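Local coordinates for beta-agarase (Persicobacter, PDB 6AII), which probably hydrolyses the beta-1,4 linkages of agarose to release neoagarobiose, as a GH16 family beta-agarase whose catalytic domain carries a bound calcium ion, at residues 116-121 against 221-226; 177-182 against 264-269. One frame throughout, in Å; residues are numbered along the deposited sequence.

Contact 1 (116-121 against 221-226); sequences YPVFVE and VYWKDP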
loop_
_atom_site.group_PDB
_atom_site.type_symbol
_atom_site.label_atom_id
_atom_site.label_comp_id
_atom_site.label_asym_id
_atom_site.label_seq_id
_atom_site.Cartn_x
_atom_site.Cartn_y
_atom_site.Cartn_z
ATOM N N TYR A 116 1.821 -3.242 -16.833
ATOM C CA TYR A 116 3.162 -2.907 -17.222
ATOM C C TYR A 116 3.157 -2.491 -18.703
ATOM O O TYR A 116 2.331 -3.035 -19.446
ATOM C CB TYR A 116 4.124 -4.088 -17.088
ATOM C CG TYR A 116 3.967 -5.190 -18.110
ATOM C CD1 TYR A 116 3.009 -6.152 -17.939
ATOM C CD2 TYR A 116 4.668 -5.146 -19.300
ATOM C CE1 TYR A 116 2.779 -7.116 -18.914
ATOM C CE2 TYR A 116 4.438 -6.096 -20.285
ATOM C CZ TYR A 116 3.504 -7.076 -20.078
ATOM O OH TYR A 116 3.251 -8.071 -21.018
ATOM N N PRO A 117 4.080 -1.664 -19.117
ATOM C CA PRO A 117 4.993 -0.810 -18.351
ATOM C C PRO A 117 4.224 0.366 -17.727
ATOM O O PRO A 117 3.462 1.158 -18.377
ATOM C CB PRO A 117 6.090 -0.349 -19.334
ATOM C CG PRO A 117 5.365 -0.323 -20.663
ATOM C CD PRO A 117 4.225 -1.323 -20.561
ATOM N N VAL A 118 4.353 0.538 -16.406
ATOM C CA VAL A 118 3.614 1.611 -15.744
ATOM C C VAL A 118 4.320 2.029 -14.449
ATOM O O VAL A 118 4.877 1.185 -13.775
ATOM C CB VAL A 118 2.191 1.166 -15.435
ATOM C CG1 VAL A 118 2.159 -0.043 -14.517
ATOM C CG2 VAL A 118 1.316 2.285 -14.892
ATOM N N PHE A 119 4.270 3.305 -14.164
ATOM C CA PHE A 119 4.811 3.860 -12.912
ATOM C C PHE A 119 3.610 4.350 -12.100
ATOM O O PHE A 119 2.768 5.185 -12.605
ATOM C CB PHE A 119 5.826 4.965 -13.184
ATOM C CG PHE A 119 6.304 5.613 -11.909
ATOM C CD1 PHE A 119 7.323 5.039 -11.173
ATOM C CD2 PHE A 119 5.808 6.844 -11.496
ATOM C CE1 PHE A 119 7.767 5.638 -10.001
ATOM C CE2 PHE A 119 6.266 7.440 -10.322
ATOM C CZ PHE A 119 7.240 6.846 -9.585
ATOM N N VAL A 120 3.486 3.913 -10.815
ATOM C CA VAL A 120 2.377 4.284 -9.966
ATOM C C VAL A 120 2.965 4.901 -8.684
ATOM O O VAL A 120 3.785 4.212 -8.071
ATOM C CB VAL A 120 1.525 3.051 -9.592
ATOM C CG1 VAL A 120 0.398 3.411 -8.634
ATOM C CG2 VAL A 120 0.994 2.367 -10.861
ATOM N N GLU A 121 2.493 6.044 -8.279
ATOM C CA GLU A 121 3.078 6.707 -7.085
ATOM C C GLU A 121 1.986 7.448 -6.347
ATOM O O GLU A 121 1.117 8.103 -6.950
ATOM C CB GLU A 121 4.173 7.657 -7.507
ATOM C CG GLU A 121 5.036 8.228 -6.393
ATOM C CD GLU A 121 6.122 9.127 -6.975
ATOM O OE1 GLU A 121 5.758 9.996 -7.834
ATOM O OE2 GLU A 121 7.289 9.046 -6.505
ATOM N N VAL A 221 6.045 2.610 -7.506
ATOM C CA VAL A 221 6.650 1.412 -8.141
ATOM C C VAL A 221 6.657 1.617 -9.650
ATOM O O VAL A 221 5.671 2.118 -10.172
ATOM C CB VAL A 221 5.912 0.129 -7.756
ATOM C CG1 VAL A 221 4.506 0.072 -8.324
ATOM C CG2 VAL A 221 6.654 -1.115 -8.194
ATOM N N TYR A 222 7.760 1.201 -10.275
ATOM C CA TYR A 222 7.809 1.056 -11.714
ATOM C C TYR A 222 7.675 -0.441 -11.992
ATOM O O TYR A 222 8.586 -1.213 -11.734
ATOM C CB TYR A 222 9.106 1.631 -12.295
ATOM C CG TYR A 222 9.272 1.554 -13.806
ATOM C CD1 TYR A 222 8.154 1.478 -14.628
ATOM C CD2 TYR A 222 10.533 1.625 -14.371
ATOM C CE1 TYR A 222 8.307 1.446 -16.011
ATOM C CE2 TYR A 222 10.686 1.632 -15.756
ATOM C CZ TYR A 222 9.573 1.526 -16.554
ATOM O OH TYR A 222 9.625 1.522 -17.936
ATOM N N TRP A 223 6.518 -0.812 -12.508
ATOM C CA TRP A 223 6.286 -2.137 -12.987
ATOM C C TRP A 223 6.654 -2.148 -14.490
ATOM O O TRP A 223 5.835 -1.754 -15.303
ATOM C CB TRP A 223 4.841 -2.534 -12.737
ATOM C CG TRP A 223 4.375 -3.873 -13.234
ATOM C CD1 TRP A 223 5.121 -4.929 -13.690
ATOM C CD2 TRP A 223 2.989 -4.236 -13.388
ATOM N NE1 TRP A 223 4.255 -5.955 -14.029
ATOM C CE2 TRP A 223 2.963 -5.542 -13.905
ATOM C CE3 TRP A 223 1.774 -3.582 -13.063
ATOM C CZ2 TRP A 223 1.739 -6.204 -14.140
ATOM C CZ3 TRP A 223 0.582 -4.238 -13.309
ATOM C CH2 TRP A 223 0.583 -5.543 -13.823
ATOM N N LYS A 224 7.889 -2.459 -14.735
ATOM C CA LYS A 224 8.525 -2.181 -16.029
ATOM C C LYS A 224 8.163 -3.284 -17.053
ATOM O O LYS A 224 7.771 -3.003 -18.222
ATOM C CB LYS A 224 10.029 -2.083 -15.871
ATOM C CG LYS A 224 10.754 -1.933 -17.190
ATOM C CD LYS A 224 12.237 -1.678 -16.972
ATOM C CE LYS A 224 13.048 -1.539 -18.240
ATOM N NZ LYS A 224 14.428 -1.171 -17.847
ATOM N N ASP A 225 8.220 -4.519 -16.585
ATOM C CA ASP A 225 7.926 -5.689 -17.413
ATOM C C ASP A 225 7.576 -6.818 -16.454
ATOM O O ASP A 225 7.615 -6.636 -15.217
ATOM C CB ASP A 225 9.084 -6.005 -18.386
ATOM C CG ASP A 225 10.392 -6.464 -17.782
ATOM O OD1 ASP A 225 10.389 -7.452 -17.030
ATOM O OD2 ASP A 225 11.411 -5.803 -18.038
ATOM N N PRO A 226 7.163 -7.975 -16.984
ATOM C CA PRO A 226 6.665 -8.995 -16.112
ATOM C C PRO A 226 7.713 -9.552 -15.138
ATOM O O PRO A 226 7.285 -10.217 -14.202
ATOM C CB PRO A 226 6.122 -10.103 -17.055
ATOM C CG PRO A 226 5.767 -9.291 -18.289
ATOM C CD PRO A 226 6.908 -8.323 -18.409
#
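Y116 sets its CB squarely over the five-membered ring of W223, a CH-pi contact of 3.5 Å from CB to the ring centroid and only 8° off the normal. The backbone N of Y116, buried and without a partner in the model, lies over the same indole face. With CG between the backbone N and the carbonyl carbon (chi1 72°), the phenol lies against P226, whose CG sits over one face of the tyrosine ring, 3.6 Å from CZ. The tyrosine and indole planes are inclined at 53°, neither stacked nor edge-to-face. The peptide bond before P117 is cis, and P117 CB lies 3.3 Å from K224 O.

From there the strands pair: V118 N donates to W223 O at 2.9 Å, and V221 N to V120 O at 2.8 Å, each answered by the reverse bond. Between them F119 and Y222 form a non-hydrogen-bonded pair; the edge of the Y222 ring, at CD1, meets V118 O in its plane at 3.4 Å. These two rings lie on one face of the sheet, under V11 to A13 and W21. V120, V221 and W223 lie on the other, against I146 and I148, while L276 O takes the indole N-H. Such an apolar inner face, packed between the two facing sheets, is characteristic of the GH16 beta-jelly roll.

Contact 2 (177-182 against 264-269); sequences HHVFNN and VLDKYN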
loop_
_atom_site.group_PDB
_atom_site.type_symbol
_atom_site.label_atom_id
_atom_site.label_comp_id
_atom_site.label_asym_id
_atom_site.label_seq_id
_atom_site.Cartn_x
_atom_site.Cartn_y
_atom_site.Cartn_z
ATOM N N HIS A 177 5.514 -8.100 -3.274
ATOM C CA HIS A 177 4.469 -8.490 -4.237
ATOM C C HIS A 177 4.121 -9.949 -3.939
ATOM O O HIS A 177 4.892 -10.614 -3.238
ATOM C CB HIS A 177 4.992 -8.300 -5.654
ATOM C CG HIS A 177 5.962 -9.357 -6.089
ATOM N ND1 HIS A 177 7.300 -9.319 -5.784
ATOM C CD2 HIS A 177 5.735 -10.562 -6.714
ATOM C CE1 HIS A 177 7.909 -10.385 -6.277
ATOM N NE2 HIS A 177 6.932 -11.214 -6.830
ATOM N N HIS A 178 3.010 -10.444 -4.506
ATOM C CA HIS A 178 2.602 -11.860 -4.269
ATOM C C HIS A 178 2.155 -12.451 -5.605
ATOM O O HIS A 178 1.522 -11.728 -6.387
ATOM C CB HIS A 178 1.440 -11.976 -3.290
ATOM C CG HIS A 178 1.712 -11.487 -1.907
ATOM N ND1 HIS A 178 1.820 -12.364 -0.873
ATOM C CD2 HIS A 178 1.859 -10.231 -1.400
ATOM C CE1 HIS A 178 2.028 -11.688 0.253
ATOM N NE2 HIS A 178 2.070 -10.356 -0.045
ATOM N N VAL A 179 2.510 -13.713 -5.790
ATOM C CA VAL A 179 1.794 -14.509 -6.781
ATOM C C VAL A 179 1.264 -15.757 -6.074
ATOM O O VAL A 179 1.956 -16.440 -5.315
ATOM C CB VAL A 179 2.652 -14.849 -8.011
ATOM C CG1 VAL A 179 2.939 -13.619 -8.849
ATOM C CG2 VAL A 179 3.956 -15.549 -7.661
ATOM N N PHE A 180 -0.010 -16.005 -6.348
ATOM C CA PHE A 180 -0.744 -17.042 -5.732
ATOM C C PHE A 180 -0.906 -18.224 -6.699
ATOM O O PHE A 180 -0.657 -18.106 -7.886
ATOM C CB PHE A 180 -2.120 -16.538 -5.306
ATOM C CG PHE A 180 -2.056 -15.430 -4.266
ATOM C CD1 PHE A 180 -1.936 -15.727 -2.925
ATOM C CD2 PHE A 180 -2.079 -14.090 -4.654
ATOM C CE1 PHE A 180 -1.866 -14.727 -1.970
ATOM C CE2 PHE A 180 -2.011 -13.091 -3.692
ATOM C CZ PHE A 180 -1.868 -13.416 -2.357
ATOM N N ASN A 181 -1.327 -19.346 -6.123
ATOM C CA ASN A 181 -1.544 -20.548 -6.933
ATOM C C ASN A 181 -2.679 -21.341 -6.287
ATOM O O ASN A 181 -2.785 -21.404 -5.073
ATOM C CB ASN A 181 -0.260 -21.370 -7.005
ATOM C CG ASN A 181 -0.318 -22.488 -8.033
ATOM O OD1 ASN A 181 -0.726 -22.270 -9.168
ATOM N ND2 ASN A 181 0.099 -23.675 -7.621
ATOM N N ASN A 182 -3.548 -21.915 -7.115
ATOM C CA ASN A 182 -4.589 -22.846 -6.601
ATOM C C ASN A 182 -5.513 -22.175 -5.584
ATOM O O ASN A 182 -5.780 -22.755 -4.493
ATOM C CB ASN A 182 -3.973 -24.078 -5.939
ATOM C CG ASN A 182 -3.347 -25.013 -6.942
ATOM O OD1 ASN A 182 -3.861 -25.174 -8.042
ATOM N ND2 ASN A 182 -2.214 -25.579 -6.584
ATOM N N VAL A 264 13.102 -14.274 -8.868
ATOM C CA VAL A 264 12.634 -13.722 -7.558
ATOM C C VAL A 264 11.247 -13.112 -7.660
ATOM O O VAL A 264 10.668 -12.893 -6.579
ATOM C CB VAL A 264 13.636 -12.706 -6.997
ATOM C CG1 VAL A 264 14.978 -13.328 -6.748
ATOM C CG2 VAL A 264 13.732 -11.448 -7.852
ATOM N N LEU A 265 10.681 -12.942 -8.869
ATOM C CA LEU A 265 9.284 -12.512 -9.005
ATOM C C LEU A 265 8.301 -13.673 -8.907
ATOM O O LEU A 265 7.236 -13.495 -8.366
ATOM C CB LEU A 265 9.057 -11.733 -10.279
ATOM C CG LEU A 265 9.879 -10.455 -10.166
ATOM C CD1 LEU A 265 11.165 -10.519 -10.966
ATOM C CD2 LEU A 265 9.085 -9.212 -10.335
ATOM N N ASP A 266 8.737 -14.841 -9.379
ATOM C CA ASP A 266 7.834 -16.034 -9.430
ATOM C C ASP A 266 8.652 -17.295 -9.179
ATOM O O ASP A 266 8.987 -18.041 -10.094
ATOM C CB ASP A 266 7.074 -16.069 -10.754
ATOM C CG ASP A 266 6.113 -17.253 -10.865
ATOM O OD1 ASP A 266 5.716 -17.793 -9.797
ATOM O OD2 ASP A 266 5.739 -17.582 -12.009
ATOM N N LYS A 267 8.990 -17.509 -7.938
ATOM C CA LYS A 267 10.010 -18.466 -7.570
ATOM C C LYS A 267 9.606 -19.893 -7.965
ATOM O O LYS A 267 10.477 -20.655 -8.388
ATOM C CB LYS A 267 10.236 -18.398 -6.064
ATOM C CG LYS A 267 11.240 -19.399 -5.534
ATOM C CD LYS A 267 11.601 -19.166 -4.078
ATOM C CE LYS A 267 12.659 -20.144 -3.598
ATOM N NZ LYS A 267 13.100 -19.857 -2.204
ATOM N N TYR A 268 8.357 -20.207 -7.774
ATOM C CA TYR A 268 7.864 -21.610 -7.932
ATOM C C TYR A 268 7.079 -21.722 -9.242
ATOM O O TYR A 268 6.359 -22.707 -9.420
ATOM C CB TYR A 268 7.021 -21.994 -6.724
ATOM C CG TYR A 268 7.796 -21.966 -5.451
ATOM C CD1 TYR A 268 8.748 -22.922 -5.161
ATOM C CD2 TYR A 268 7.624 -20.914 -4.550
ATOM C CE1 TYR A 268 9.505 -22.850 -4.011
ATOM C CE2 TYR A 268 8.363 -20.842 -3.390
ATOM C CZ TYR A 268 9.288 -21.827 -3.095
ATOM O OH TYR A 268 9.991 -21.758 -1.936
ATOM N N ASN A 269 7.192 -20.728 -10.110
ATOM C CA ASN A 269 6.545 -20.705 -11.444
ATOM C C ASN A 269 5.038 -20.929 -11.356
ATOM O O ASN A 269 4.463 -21.824 -11.990
ATOM C CB ASN A 269 7.132 -21.746 -12.391
ATOM C CG ASN A 269 6.561 -21.581 -13.784
ATOM O OD1 ASN A 269 5.835 -20.618 -14.047
ATOM N ND2 ASN A 269 6.791 -22.558 -14.646
#
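H177 reaches from strand 173-181 of the GH16 jelly roll to L265, in the long loop between strands 255-259 and 280-287. A single strong bond ties the two: H177 NE2 donates a hydrogen bond to L265 O over 2.8 Å, with 165° at the hydrogen. The acceptor lies almost in the imidazole plane, and the donor in turn lies in the carbonyl plane, approaching at 118° to the C=O and so using one lone pair. What brings the ring there is a first torsion of 75°, which puts CG between the backbone N and the carbonyl carbon and swings the imidazole out to the loop.

The loop meets this ring at its rim. CE1 comes within 3.7 Å of V264 O, which also lies at the edge in the ring plane and has its own hydrogen bond from Y191 OH. CE1 is equally close, at 3.7 Å, to L265 CA, while L265 CB is 4.1 Å from NE2. P193 and L241 add further packing around H177. With an alanine here, the buried carbonyl of L265 would probably lose this donor, and a gap would be likely to open between strand and loop.

V179, two residues along the strand, points to the loop as well, although it has two deposited conformers and its contacts are the less certain for that. The loop bends into a type I turn from D266 to N269, closed by N269 N on D266 O. Extended with CG anti to its backbone N, the D266 side chain is held by both carboxylate oxygens, OD2 by T271 OG1 and OD1 by Y270 N. In the given conformer, that same OD1 lies 3.6 Å from V179 CG2.

The two contacts lie on different sheets of the sandwich, their centres about 17 Å apart and their nearest atoms about 4 Å apart without touching. Along the chain their segments alternate: 116-121, then 177-182, then 221-226, then 264-269. Contact 1 pairs two strands within the antiparallel sheet, whereas contact 2 fastens a loop to a strand of the mixed sheet. Strand 144-151 touches both, offering I146 and I148 to contact 1 and pairing with strand 173-181 of contact 2. L276, further along the loop of contact 2, meets both W223 and V179. The interleaved order is consistent with distant parts of the chain being joined in one compact domain.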